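Local coordinates for conserved hypothetical protein (PDB 1T6S) that probably takes part in chromosome segregation and condensation as the winged-helix protein ScpB of the bacterial chromosome-partitioning machinery, at residues S11-I16 with R50-T55; R60-A65 with R69-P74; V109-I114 with Y124-L129; R128-G133 with L148-T153. All blocks are in the same frame, centred on the assembly; numbering follows the deposited sequence.

Interaction 1: S11-I16 with R50-T55; sequences SLEALI and RDYEAT
Glu13 and Tyr52 meet through a single hydrogen bond that spans two helices whose backbones stand well apart, the CA atoms of this pair being 11.1 Å apart. The tyrosine hydroxyl is the donor: Tyr52 OH lies 2.7 Å from Glu13 OE1 and uses the anti lone pair of that oxygen, the one turned away from OE2. Glu13 can reach because its chain is fully stretched, CG anti to the backbone N (chi1 173°) and CD continuing the line. Tyr52 comes from the other side with its ring carried beside its own backbone N (chi1 -63°), phenol end foremost. OE1 sits at the ring edge close to the ring plane, 3.3 Å from Tyr52 CE2, and the carboxylate is turned only 21° from the ring, so the two lie nearly in one plane. With an alanine in place of Glu13, the Tyr52 hydroxyl would probably lose its acceptor on helix 2-18 and the ring end would be less firmly fixed. This small polar bridge lies beside an apolar core, in what is consistent with the N-terminal winged-helix unit of ScpB. Leu12, next to Glu13, packs on Leu41 and Ala44 of helix 38-55 and on Leu28 of helix 25-31, while Phe59 meets the Tyr52 ring edge-to-face and Ile61 of strand 59-64 packs against both Tyr52 and Ile16.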
loop_
_atom_site.group_PDB
_atom_site.type_symbol
_atom_site.label_atom_id
_atom_site.label_comp_id
_atom_site.label_asym_id
_atom_site.label_seq_id
_atom_site.Cartn_x
_atom_site.Cartn_y
_atom_site.Cartn_z
ATOM N N SER A 11 33.317 15.502 -2.920
ATOM C CA SER A 11 32.844 14.149 -3.220
ATOM C C SER A 11 31.790 13.710 -2.194
ATOM O O SER A 11 30.788 13.093 -2.550
ATOM C CB SER A 11 34.005 13.169 -3.213
ATOM O OG SER A 11 34.991 13.592 -4.139
ATOM N N LEU A 12 32.026 14.005 -0.919
ATOM C CA LEU A 12 31.054 13.638 0.101
ATOM C C LEU A 12 29.736 14.335 -0.192
ATOM O O LEU A 12 28.665 13.719 -0.133
ATOM C CB LEU A 12 31.535 14.038 1.491
ATOM C CG LEU A 12 32.699 13.231 2.083
ATOM C CD1 LEU A 12 33.151 13.896 3.385
ATOM C CD2 LEU A 12 32.291 11.789 2.337
ATOM N N GLU A 13 29.806 15.627 -0.496
ATOM C CA GLU A 13 28.594 16.379 -0.801
ATOM C C GLU A 13 27.803 15.747 -1.948
ATOM O O GLU A 13 26.579 15.526 -1.846
ATOM C CB GLU A 13 28.934 17.819 -1.173
ATOM C CG GLU A 13 27.722 18.583 -1.671
ATOM C CD GLU A 13 28.041 20.040 -1.943
ATOM O OE1 GLU A 13 27.940 20.862 -0.997
ATOM O OE2 GLU A 13 28.409 20.351 -3.098
ATOM N N ALA A 14 28.507 15.456 -3.038
ATOM C CA ALA A 14 27.876 14.856 -4.223
ATOM C C ALA A 14 27.226 13.505 -3.918
ATOM O O ALA A 14 26.142 13.214 -4.411
ATOM C CB ALA A 14 28.915 14.693 -5.330
ATOM N N LEU A 15 27.891 12.682 -3.110
ATOM C CA LEU A 15 27.343 11.369 -2.767
ATOM C C LEU A 15 26.105 11.506 -1.867
ATOM O O LEU A 15 25.047 10.937 -2.155
ATOM C CB LEU A 15 28.427 10.502 -2.096
ATOM C CG LEU A 15 29.581 10.013 -3.006
ATOM C CD1 LEU A 15 30.718 9.437 -2.177
ATOM C CD2 LEU A 15 29.057 8.932 -3.986
ATOM N N ILE A 16 26.231 12.279 -0.791
ATOM C CA ILE A 16 25.110 12.476 0.121
ATOM C C ILE A 16 23.949 13.150 -0.611
ATOM O O ILE A 16 22.781 12.808 -0.415
ATOM C CB ILE A 16 25.528 13.328 1.341
ATOM C CG1 ILE A 16 26.659 12.604 2.091
ATOM C CG2 ILE A 16 24.325 13.550 2.282
ATOM C CD1 ILE A 16 27.250 13.383 3.247
ATOM N N ARG A 50 28.691 24.155 7.643
ATOM C CA ARG A 50 29.128 25.516 7.943
ATOM C C ARG A 50 29.090 26.357 6.661
ATOM O O ARG A 50 28.672 27.522 6.688
ATOM C CB ARG A 50 30.523 25.520 8.578
ATOM C CG ARG A 50 30.481 25.638 10.102
ATOM C CD ARG A 50 31.870 25.885 10.713
ATOM N NE ARG A 50 32.708 24.687 10.717
ATOM C CZ ARG A 50 32.551 23.669 11.557
ATOM N NH1 ARG A 50 31.589 23.694 12.469
ATOM N NH2 ARG A 50 33.356 22.624 11.482
ATOM N N ASP A 51 29.496 25.771 5.536
ATOM C CA ASP A 51 29.460 26.486 4.255
ATOM C C ASP A 51 28.026 26.788 3.812
ATOM O O ASP A 51 27.770 27.822 3.183
ATOM C CB ASP A 51 30.154 25.681 3.144
ATOM C CG ASP A 51 31.671 25.642 3.300
ATOM O OD1 ASP A 51 32.262 26.708 3.595
ATOM O OD2 ASP A 51 32.272 24.549 3.114
ATOM N N TYR A 52 27.101 25.873 4.120
ATOM C CA TYR A 52 25.683 26.056 3.766
ATOM C C TYR A 52 25.139 27.245 4.551
ATOM O O TYR A 52 24.409 28.083 4.017
ATOM C CB TYR A 52 24.871 24.790 4.104
ATOM C CG TYR A 52 25.303 23.562 3.323
ATOM C CD1 TYR A 52 25.094 22.272 3.838
ATOM C CD2 TYR A 52 25.993 23.687 2.110
ATOM C CE1 TYR A 52 25.581 21.137 3.175
ATOM C CE2 TYR A 52 26.480 22.557 1.436
ATOM C CZ TYR A 52 26.276 21.291 1.981
ATOM O OH TYR A 52 26.818 20.192 1.363
ATOM N N GLU A 53 25.492 27.302 5.829
ATOM C CA GLU A 53 25.064 28.403 6.679
ATOM C C GLU A 53 25.657 29.717 6.160
ATOM O O GLU A 53 24.966 30.725 6.075
ATOM C CB GLU A 53 25.528 28.170 8.107
ATOM C CG GLU A 53 25.489 29.427 8.953
ATOM C CD GLU A 53 24.098 29.776 9.406
ATOM O OE1 GLU A 53 23.900 30.910 9.898
ATOM O OE2 GLU A 53 23.202 28.912 9.283
ATOM N N ALA A 54 26.934 29.675 5.798
ATOM C CA ALA A 54 27.674 30.832 5.300
ATOM C C ALA A 54 27.161 31.436 3.990
ATOM O O ALA A 54 27.086 32.662 3.857
ATOM C CB ALA A 54 29.137 30.463 5.147
ATOM N N THR A 55 26.825 30.576 3.030
ATOM C CA THR A 55 26.348 31.012 1.724
ATOM C C THR A 55 24.823 31.179 1.646
ATOM O O THR A 55 24.293 31.591 0.617
ATOM C CB THR A 55 26.847 30.041 0.616
ATOM O OG1 THR A 55 26.383 28.706 0.887
ATOM C CG2 THR A 55 28.383 30.029 0.587
#

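Interaction 2: R60-A65 with R69-P74; sequences RIHAIA and RFLTEP. With NO3 (nitrate ion), chain L; NO3 (nitrate ion), chain H.
With the first branch of each beside its own backbone N (Ile61 CG1, chi1 -68°, and Phe70 CG), Ile61 CG1 comes over the Phe70 ring on the face of the sheet they share. The two strands form a beta hairpin, consistent with the wing of a winged-helix domain. Ile61 and Phe70 are a non-hydrogen-bonded pair, and Ile61 CG1 stands 3.6 Å from the Phe70 ring centroid, a CH-pi contact. The hydrogen-bonded pairs on either side are Arg60 with Leu71 and His62 with Arg69; the straightest of their bonds, His62 N to Arg69 O, is 2.9 Å long at 174°. On the opposite face Leu71 CD2 covers one side of the His62 imidazole. Beyond it the Arg60 guanidinium and the Glu73 carboxylate stack with planes 7° apart; at 3.9 Å from Arg60 NH2 to Glu73 OE1 this is a long, electrostatic pairing, and the stronger salt bridge of Arg60 goes to Glu53. The Arg69 chain, bent at chi2 and chi3, folds back so that Ile64 CB lies over one guanidinium face, toward the rim, while Arg69 NE bonds to Gly67 O. Ile64 and Leu71 pack on Arg140 and Gly139 of the second subunit. His62 is gripped at both ring nitrogens: ND1 donates to two oxygens of a nitrate ion, and NE2 lies 2.8 Å from a water that donates to Leu71 O and, at 2.7 Å, to Glu73 OE2.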
loop_
_atom_site.group_PDB
_atom_site.type_symbol
_atom_site.label_atom_id
_atom_site.label_comp_id
_atom_site.label_asym_id
_atom_site.label_seq_id
_atom_site.Cartn_x
_atom_site.Cartn_y
_atom_site.Cartn_z
ATOM N N ARG A 60 20.448 21.360 4.914
ATOM C CA ARG A 60 21.553 20.940 5.785
ATOM C C ARG A 60 21.663 19.435 5.797
ATOM O O ARG A 60 20.672 18.735 5.587
ATOM C CB ARG A 60 21.323 21.381 7.242
ATOM C CG ARG A 60 21.260 22.880 7.487
ATOM C CD ARG A 60 22.612 23.562 7.344
ATOM N NE ARG A 60 22.536 24.982 7.700
ATOM C CZ ARG A 60 22.032 25.932 6.918
ATOM N NH1 ARG A 60 21.562 25.623 5.713
ATOM N NH2 ARG A 60 21.970 27.191 7.353
ATOM N N ILE A 61 22.871 18.943 6.054
ATOM C CA ILE A 61 23.093 17.509 6.163
ATOM C C ILE A 61 22.867 17.107 7.634
ATOM O O ILE A 61 23.405 17.723 8.559
ATOM C CB ILE A 61 24.534 17.101 5.730
ATOM C CG1 ILE A 61 24.709 17.336 4.218
ATOM C CG2 ILE A 61 24.777 15.638 6.070
ATOM C CD1 ILE A 61 26.153 17.289 3.735
ATOM N N HIS A 62 22.054 16.071 7.825
ATOM C CA HIS A 62 21.711 15.539 9.137
ATOM C C HIS A 62 22.131 14.075 9.309
ATOM O O HIS A 62 21.955 13.236 8.410
ATOM C CB HIS A 62 20.197 15.629 9.361
ATOM C CG HIS A 62 19.670 17.028 9.420
ATOM N ND1 HIS A 62 19.393 17.668 10.608
ATOM C CD2 HIS A 62 19.354 17.906 8.439
ATOM C CE1 HIS A 62 18.926 18.877 10.356
ATOM N NE2 HIS A 62 18.893 19.045 9.048
ATOM N N ALA A 63 22.670 13.775 10.484
ATOM C CA ALA A 63 23.093 12.427 10.825
ATOM C C ALA A 63 21.917 11.771 11.531
ATOM O O ALA A 63 21.655 12.058 12.702
ATOM C CB ALA A 63 24.296 12.479 11.764
ATOM N N ILE A 64 21.194 10.910 10.822
ATOM C CA ILE A 64 20.051 10.226 11.426
ATOM C C ILE A 64 20.323 8.726 11.478
ATOM O O ILE A 64 20.449 8.082 10.440
ATOM C CB ILE A 64 18.734 10.455 10.626
ATOM C CG1 ILE A 64 18.516 11.948 10.350
ATOM C CG2 ILE A 64 17.556 9.928 11.420
ATOM C CD1 ILE A 64 18.565 12.823 11.585
ATOM N N ALA A 65 20.434 8.178 12.688
ATOM C CA ALA A 65 20.678 6.742 12.878
ATOM C C ALA A 65 21.824 6.172 12.041
ATOM O O ALA A 65 21.679 5.117 11.411
ATOM C CB ALA A 65 19.398 5.964 12.575
ATOM N N ARG A 69 21.844 12.459 5.446
ATOM C CA ARG A 69 20.972 12.878 4.341
ATOM C C ARG A 69 20.690 14.371 4.449
ATOM O O ARG A 69 20.780 14.951 5.529
ATOM C CB ARG A 69 19.641 12.107 4.341
ATOM C CG ARG A 69 18.579 12.608 5.334
ATOM C CD ARG A 69 19.025 12.533 6.793
ATOM N NE ARG A 69 19.331 11.185 7.306
ATOM C CZ ARG A 69 18.464 10.175 7.418
ATOM N NH1 ARG A 69 17.202 10.308 7.037
ATOM N NH2 ARG A 69 18.843 9.035 7.984
ATOM N N PHE A 70 20.367 14.985 3.319
ATOM C CA PHE A 70 20.023 16.397 3.275
ATOM C C PHE A 70 18.577 16.554 3.691
ATOM O O PHE A 70 17.753 15.675 3.433
ATOM C CB PHE A 70 20.157 16.943 1.851
ATOM C CG PHE A 70 21.541 17.400 1.499
ATOM C CD1 PHE A 70 22.463 16.516 0.950
ATOM C CD2 PHE A 70 21.932 18.721 1.741
ATOM C CE1 PHE A 70 23.760 16.934 0.642
ATOM C CE2 PHE A 70 23.228 19.153 1.436
ATOM C CZ PHE A 70 24.143 18.257 0.887
ATOM N N LEU A 71 18.274 17.673 4.335
ATOM C CA LEU A 71 16.909 18.006 4.750
ATOM C C LEU A 71 16.783 19.523 4.598
ATOM O O LEU A 71 17.756 20.243 4.827
ATOM C CB LEU A 71 16.675 17.607 6.211
ATOM C CG LEU A 71 15.612 16.551 6.532
ATOM C CD1 LEU A 71 15.744 15.332 5.640
ATOM C CD2 LEU A 71 15.759 16.156 8.000
ATOM N N THR A 72 15.615 20.015 4.188
ATOM C CA THR A 72 15.448 21.464 4.052
ATOM C C THR A 72 15.200 22.059 5.440
ATOM O O THR A 72 14.698 21.379 6.334
ATOM C CB THR A 72 14.274 21.876 3.094
ATOM O OG1 THR A 72 13.097 21.123 3.399
ATOM C CG2 THR A 72 14.668 21.639 1.625
ATOM N N GLU A 73 15.567 23.324 5.602
ATOM C CA GLU A 73 15.428 24.040 6.863
ATOM C C GLU A 73 13.973 24.214 7.308
ATOM O O GLU A 73 13.082 24.439 6.491
ATOM C CB GLU A 73 16.112 25.407 6.746
ATOM C CG GLU A 73 17.620 25.314 6.673
ATOM C CD GLU A 73 18.243 25.019 8.029
ATOM O OE1 GLU A 73 18.507 25.983 8.785
ATOM O OE2 GLU A 73 18.453 23.823 8.352
ATOM N N PRO A 74 13.720 24.121 8.626
ATOM C CA PRO A 74 12.364 24.266 9.172
ATOM C C PRO A 74 11.693 25.560 8.771
ATOM O O PRO A 74 10.470 25.678 8.816
ATOM C CB PRO A 74 12.577 24.144 10.685
ATOM C CG PRO A 74 13.970 24.659 10.878
ATOM C CD PRO A 74 14.711 24.012 9.716
HETATM N N NO3 L . 20.105 15.573 13.101
HETATM O O1 NO3 L . 18.942 15.769 12.724
HETATM O O2 NO3 L . 20.264 14.823 14.007
HETATM O O3 NO3 L . 20.991 16.161 12.517
HETATM N N NO3 H . 24.889 16.321 11.669
HETATM O O1 NO3 H . 25.465 17.155 12.384
HETATM O O2 NO3 H . 23.830 15.913 12.060
HETATM O O3 NO3 H . 25.443 15.992 10.648
HETATM O O HOH W 1 18.039 21.268 7.611
#

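Interaction 3: V109-I114 with Y124-L129; sequences VTKGEI and YSIDRL. With NO3 (nitrate ion), chain C; NO3 (nitrate ion), chain G.
Lys111 and Ile126 are the nearest backbone pair, CA atoms 7.7 Å apart, each in the first turn of its helix, as expected of the helix-turn-helix in a winged-helix domain. Thr110 and Glu113 close a capping box at the start of helix 111-118: Thr110 OG1 accepts from Glu113 N, and Glu113 OE2 accepts from Thr110 N. From the next residue the Lys111 chain, extended beyond CG, slants across Ile126, its CE 3.6 Å from Ile126 CG2. Deeper in, Ile114 CD1 and Ile126 CD1 approach tip to tip at 4.2 Å. Lys111 NZ donates to nitrate O1 at 2.9 Å. Ile126 N donates to O2 of the same ion at 2.8 Å. Its O3 takes the Asp127 amide. Lys111 NZ and Asp127 OD1 carry opposite charges and lie 4.3 Å apart, beyond a salt bridge. A lysine and two amides at a helix N-terminus thus hold one small anion, a nitrate probably from the crystallisation liquor; such a site could perhaps accept another oxyanion.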
loop_
_atom_site.group_PDB
_atom_site.type_symbol
_atom_site.label_atom_id
_atom_site.label_comp_id
_atom_site.label_asym_id
_atom_site.label_seq_id
_atom_site.Cartn_x
_atom_site.Cartn_y
_atom_site.Cartn_z
ATOM N N VAL A 109 -16.729 -7.667 4.297
ATOM C CA VAL A 109 -17.586 -6.546 4.686
ATOM C C VAL A 109 -18.169 -5.800 3.488
ATOM O O VAL A 109 -17.520 -5.673 2.448
ATOM C CB VAL A 109 -16.782 -5.549 5.591
ATOM C CG1 VAL A 109 -15.650 -4.910 4.799
ATOM C CG2 VAL A 109 -17.702 -4.491 6.157
ATOM N N THR A 110 -19.401 -5.317 3.650
ATOM C CA THR A 110 -20.111 -4.571 2.605
ATOM C C THR A 110 -19.864 -3.064 2.709
ATOM O O THR A 110 -19.373 -2.576 3.722
ATOM C CB THR A 110 -21.636 -4.742 2.733
ATOM O OG1 THR A 110 -22.086 -4.039 3.900
ATOM C CG2 THR A 110 -22.013 -6.214 2.868
ATOM N N LYS A 111 -20.246 -2.336 1.661
ATOM C CA LYS A 111 -20.111 -0.888 1.654
ATOM C C LYS A 111 -20.957 -0.300 2.783
ATOM O O LYS A 111 -20.524 0.610 3.491
ATOM C CB LYS A 111 -20.592 -0.294 0.329
ATOM C CG LYS A 111 -19.703 -0.590 -0.855
ATOM C CD LYS A 111 -20.099 0.241 -2.073
ATOM C CE LYS A 111 -19.146 -0.031 -3.233
ATOM N NZ LYS A 111 -19.502 0.749 -4.464
ATOM N N GLY A 112 -22.171 -0.814 2.946
ATOM C CA GLY A 112 -23.031 -0.311 4.003
ATOM C C GLY A 112 -22.383 -0.471 5.364
ATOM O O GLY A 112 -22.419 0.436 6.199
ATOM N N GLU A 113 -21.784 -1.636 5.586
ATOM C CA GLU A 113 -21.124 -1.926 6.837
ATOM C C GLU A 113 -19.907 -1.023 7.051
ATOM O O GLU A 113 -19.706 -0.493 8.142
ATOM C CB GLU A 113 -20.731 -3.413 6.881
ATOM C CG GLU A 113 -21.932 -4.338 7.162
ATOM C CD GLU A 113 -21.641 -5.821 6.945
ATOM O OE1 GLU A 113 -22.414 -6.653 7.462
ATOM O OE2 GLU A 113 -20.663 -6.166 6.257
ATOM N N ILE A 114 -19.111 -0.825 6.003
ATOM C CA ILE A 114 -17.926 0.029 6.113
ATOM C C ILE A 114 -18.371 1.436 6.509
ATOM O O ILE A 114 -17.763 2.088 7.368
ATOM C CB ILE A 114 -17.154 0.097 4.765
ATOM C CG1 ILE A 114 -16.491 -1.262 4.476
ATOM C CG2 ILE A 114 -16.101 1.231 4.824
ATOM C CD1 ILE A 114 -16.062 -1.453 3.035
ATOM N N TYR A 124 -15.759 7.125 -2.957
ATOM C CA TYR A 124 -15.421 6.126 -3.962
ATOM C C TYR A 124 -14.208 5.289 -3.580
ATOM O O TYR A 124 -13.545 4.737 -4.450
ATOM C CB TYR A 124 -15.129 6.781 -5.318
ATOM C CG TYR A 124 -16.268 7.592 -5.889
ATOM C CD1 TYR A 124 -16.291 8.981 -5.757
ATOM C CD2 TYR A 124 -17.320 6.976 -6.570
ATOM C CE1 TYR A 124 -17.330 9.738 -6.291
ATOM C CE2 TYR A 124 -18.368 7.728 -7.107
ATOM C CZ TYR A 124 -18.362 9.107 -6.964
ATOM O OH TYR A 124 -19.377 9.859 -7.493
ATOM N N SER A 125 -13.916 5.184 -2.291
ATOM C CA SER A 125 -12.752 4.414 -1.872
ATOM C C SER A 125 -12.782 2.962 -2.322
ATOM O O SER A 125 -11.756 2.413 -2.722
ATOM C CB SER A 125 -12.586 4.505 -0.357
ATOM O OG SER A 125 -12.115 5.794 -0.007
ATOM N N ILE A 126 -13.946 2.327 -2.250
ATOM C CA ILE A 126 -14.029 0.940 -2.703
ATOM C C ILE A 126 -13.662 0.834 -4.178
ATOM O O ILE A 126 -12.905 -0.056 -4.563
ATOM C CB ILE A 126 -15.438 0.347 -2.512
ATOM C CG1 ILE A 126 -15.658 0.007 -1.040
ATOM C CG2 ILE A 126 -15.609 -0.904 -3.387
ATOM C CD1 ILE A 126 -15.794 1.197 -0.173
ATOM N N ASP A 127 -14.210 1.720 -5.010
ATOM C CA ASP A 127 -13.891 1.662 -6.429
ATOM C C ASP A 127 -12.393 1.878 -6.643
ATOM O O ASP A 127 -11.772 1.195 -7.461
ATOM C CB ASP A 127 -14.661 2.723 -7.233
ATOM C CG ASP A 127 -16.115 2.347 -7.476
ATOM O OD1 ASP A 127 -16.435 1.140 -7.504
ATOM O OD2 ASP A 127 -16.937 3.267 -7.657
ATOM N N ARG A 128 -11.813 2.819 -5.905
ATOM C CA ARG A 128 -10.386 3.101 -6.048
ATOM C C ARG A 128 -9.543 1.897 -5.649
ATOM O O ARG A 128 -8.595 1.534 -6.345
ATOM C CB ARG A 128 -9.996 4.340 -5.225
ATOM C CG ARG A 128 -10.697 5.609 -5.678
ATOM C CD ARG A 128 -9.962 6.870 -5.211
ATOM N NE ARG A 128 -9.864 6.954 -3.752
ATOM C CZ ARG A 128 -10.803 7.438 -2.947
ATOM N NH1 ARG A 128 -11.936 7.901 -3.453
ATOM N NH2 ARG A 128 -10.600 7.444 -1.634
ATOM N N LEU A 129 -9.925 1.242 -4.558
ATOM C CA LEU A 129 -9.181 0.086 -4.075
ATOM C C LEU A 129 -9.337 -1.108 -5.020
ATOM O O LEU A 129 -8.400 -1.890 -5.203
ATOM C CB LEU A 129 -9.625 -0.262 -2.643
ATOM C CG LEU A 129 -9.241 0.792 -1.573
ATOM C CD1 LEU A 129 -9.842 0.436 -0.230
ATOM C CD2 LEU A 129 -7.710 0.857 -1.468
HETATM N N NO3 C . -17.182 3.198 -3.172
HETATM O O1 NO3 C . -18.429 3.073 -3.108
HETATM O O2 NO3 C . -16.601 3.352 -2.140
HETATM O O3 NO3 C . -16.673 3.152 -4.260
HETATM N N NO3 G . -24.352 -2.262 0.257
HETATM O O1 NO3 G . -23.757 -2.207 -0.863
HETATM O O2 NO3 G . -23.687 -2.420 1.225
HETATM O O3 NO3 G . -25.560 -2.148 0.263
#

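Interaction 4: R128-G133 with L148-T153; sequences RLLARG and LQYGTT. With NO3 (nitrate ion), chain N.
Tyr150 is the first residue of 148-153 to meet the helix. Its ring, placed beside the backbone N (chi1 -57°), offers CE2 to Leu130, whose CD1 lies 3.8 Å away and CD2 4.0 Å from the same Tyr150 CE2; the two side chains cross at about a right angle. Next but one, Thr152 turns its hydroxyl toward a nitrate ion, with Thr152 OG1 2.9 Å from the ion's O2. Thr153 closes the contact. OG1 stands between its backbone N and carbonyl carbon (chi1 62°) and donates to Gly133 O at 2.6 Å, in the carbonyl plane and on a lone pair. That glycine ends helix 125-131 in a Schellman motif with a positive phi of 68°, its N bonding back to Leu130 O. Thr153 OG1 also accepts from Phe156 N as N-cap of helix 154-159, so one hydroxyl ties two helix ends together. A valine at Thr153 would probably leave Gly133 O without this donor and helix 154-159 without its cap. Helix 125-131, consistent with the second helix of the helix-turn-helix, packs here on the winged-helix sheet, where strand 148-152 runs between strands 109-110 and 135-140 and Ile135 packs on Leu129 and Leu130.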
loop_
_atom_site.group_PDB
_atom_site.type_symbol
_atom_site.label_atom_id
_atom_site.label_comp_id
_atom_site.label_asym_id
_atom_site.label_seq_id
_atom_site.Cartn_x
_atom_site.Cartn_y
_atom_site.Cartn_z
ATOM N N ARG A 128 -11.813 2.819 -5.905
ATOM C CA ARG A 128 -10.386 3.101 -6.048
ATOM C C ARG A 128 -9.543 1.897 -5.649
ATOM O O ARG A 128 -8.595 1.534 -6.345
ATOM C CB ARG A 128 -9.996 4.340 -5.225
ATOM C CG ARG A 128 -10.697 5.609 -5.678
ATOM C CD ARG A 128 -9.962 6.870 -5.211
ATOM N NE ARG A 128 -9.864 6.954 -3.752
ATOM C CZ ARG A 128 -10.803 7.438 -2.947
ATOM N NH1 ARG A 128 -11.936 7.901 -3.453
ATOM N NH2 ARG A 128 -10.600 7.444 -1.634
ATOM N N LEU A 129 -9.925 1.242 -4.558
ATOM C CA LEU A 129 -9.181 0.086 -4.075
ATOM C C LEU A 129 -9.337 -1.108 -5.020
ATOM O O LEU A 129 -8.400 -1.890 -5.203
ATOM C CB LEU A 129 -9.625 -0.262 -2.643
ATOM C CG LEU A 129 -9.241 0.792 -1.573
ATOM C CD1 LEU A 129 -9.842 0.436 -0.230
ATOM C CD2 LEU A 129 -7.710 0.857 -1.468
ATOM N N LEU A 130 -10.505 -1.236 -5.643
ATOM C CA LEU A 130 -10.729 -2.329 -6.595
ATOM C C LEU A 130 -9.891 -2.090 -7.854
ATOM O O LEU A 130 -9.287 -3.018 -8.383
ATOM C CB LEU A 130 -12.210 -2.428 -6.977
ATOM C CG LEU A 130 -13.166 -3.069 -5.962
ATOM C CD1 LEU A 130 -14.595 -2.658 -6.285
ATOM C CD2 LEU A 130 -13.026 -4.596 -5.983
ATOM N N ALA A 131 -9.863 -0.847 -8.326
ATOM C CA ALA A 131 -9.098 -0.487 -9.517
ATOM C C ALA A 131 -7.589 -0.699 -9.316
ATOM O O ALA A 131 -6.846 -0.862 -10.285
ATOM C CB ALA A 131 -9.388 0.968 -9.910
ATOM N N ARG A 132 -7.150 -0.722 -8.058
ATOM C CA ARG A 132 -5.737 -0.927 -7.722
ATOM C C ARG A 132 -5.448 -2.378 -7.349
ATOM O O ARG A 132 -4.319 -2.726 -7.015
ATOM C CB ARG A 132 -5.334 -0.008 -6.563
ATOM C CG ARG A 132 -5.314 1.451 -6.954
ATOM C CD ARG A 132 -5.398 2.385 -5.757
ATOM N NE ARG A 132 -5.221 3.778 -6.154
ATOM C CZ ARG A 132 -6.029 4.442 -6.971
ATOM N NH1 ARG A 132 -7.098 3.842 -7.491
ATOM N NH2 ARG A 132 -5.753 5.705 -7.287
ATOM N N GLY A 133 -6.472 -3.225 -7.407
ATOM C CA GLY A 133 -6.284 -4.625 -7.073
ATOM C C GLY A 133 -5.983 -4.934 -5.613
ATOM O O GLY A 133 -5.555 -6.042 -5.291
ATOM N N LEU A 148 -22.614 -6.880 -2.154
ATOM C CA LEU A 148 -21.286 -7.462 -2.304
ATOM C C LEU A 148 -20.459 -7.233 -1.048
ATOM O O LEU A 148 -20.562 -6.174 -0.412
ATOM C CB LEU A 148 -20.568 -6.816 -3.494
ATOM C CG LEU A 148 -21.201 -7.043 -4.874
ATOM C CD1 LEU A 148 -20.497 -6.215 -5.951
ATOM C CD2 LEU A 148 -21.101 -8.526 -5.191
ATOM N N GLN A 149 -19.654 -8.235 -0.694
ATOM C CA GLN A 149 -18.756 -8.178 0.463
ATOM C C GLN A 149 -17.356 -8.120 -0.093
ATOM O O GLN A 149 -17.071 -8.751 -1.114
ATOM C CB GLN A 149 -18.884 -9.439 1.314
ATOM C CG GLN A 149 -20.259 -9.671 1.879
ATOM C CD GLN A 149 -20.351 -11.011 2.558
ATOM O OE1 GLN A 149 -20.178 -12.049 1.918
ATOM N NE2 GLN A 149 -20.605 -11.001 3.860
ATOM N N TYR A 150 -16.474 -7.378 0.566
ATOM C CA TYR A 150 -15.095 -7.254 0.091
ATOM C C TYR A 150 -14.063 -7.781 1.059
ATOM O O TYR A 150 -14.320 -7.886 2.252
ATOM C CB TYR A 150 -14.773 -5.798 -0.240
ATOM C CG TYR A 150 -15.700 -5.197 -1.263
ATOM C CD1 TYR A 150 -16.913 -4.618 -0.890
ATOM C CD2 TYR A 150 -15.394 -5.257 -2.616
ATOM C CE1 TYR A 150 -17.799 -4.118 -1.855
ATOM C CE2 TYR A 150 -16.269 -4.767 -3.571
ATOM C CZ TYR A 150 -17.464 -4.203 -3.186
ATOM O OH TYR A 150 -18.321 -3.741 -4.155
ATOM N N GLY A 151 -12.894 -8.119 0.523
ATOM C CA GLY A 151 -11.801 -8.620 1.343
ATOM C C GLY A 151 -10.507 -8.162 0.687
ATOM O O GLY A 151 -10.536 -7.722 -0.456
ATOM N N THR A 152 -9.384 -8.244 1.397
ATOM C CA THR A 152 -8.104 -7.833 0.834
ATOM C C THR A 152 -7.615 -8.917 -0.137
ATOM O O THR A 152 -8.133 -10.032 -0.132
ATOM C CB THR A 152 -7.040 -7.592 1.954
ATOM O OG1 THR A 152 -7.019 -8.715 2.839
ATOM C CG2 THR A 152 -7.370 -6.315 2.751
ATOM N N THR A 153 -6.612 -8.592 -0.947
ATOM C CA THR A 153 -6.073 -9.510 -1.955
ATOM C C THR A 153 -4.628 -9.944 -1.674
ATOM O O THR A 153 -3.921 -9.288 -0.907
ATOM C CB THR A 153 -6.080 -8.844 -3.338
ATOM O OG1 THR A 153 -5.237 -7.681 -3.308
ATOM C CG2 THR A 153 -7.494 -8.423 -3.735
HETATM N N NO3 N . -5.362 -8.854 5.680
HETATM O O1 NO3 N . -4.503 -9.085 6.554
HETATM O O2 NO3 N . -6.018 -9.795 5.301
HETATM O O3 NO3 N . -5.475 -7.712 5.278
#

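How the interactions relate
The four contacts fall into two clusters at opposite sides of the chain's centre, consistent with two winged-helix units. Interactions 1 and 2 have centres 11 Å apart and touch directly: Glu53 OE2 forms a 2.9 Å salt bridge with Arg60 NH2, and Ile16 and Tyr52 both pack on Phe70. Interactions 3 and 4 lie closer still, about 8 Å between centres, sharing Arg128 and Leu129 of helix 125-131; Tyr150 packs on Ile126 and Lys111, and Val109 O probably bonds to Tyr150 N. Between the clusters, interactions 2 and 4 have centres about 39 Å apart, yet both touch the second subunit. Nitrate ions, probably from crystallisation, sit at interactions 2, 3 and 4.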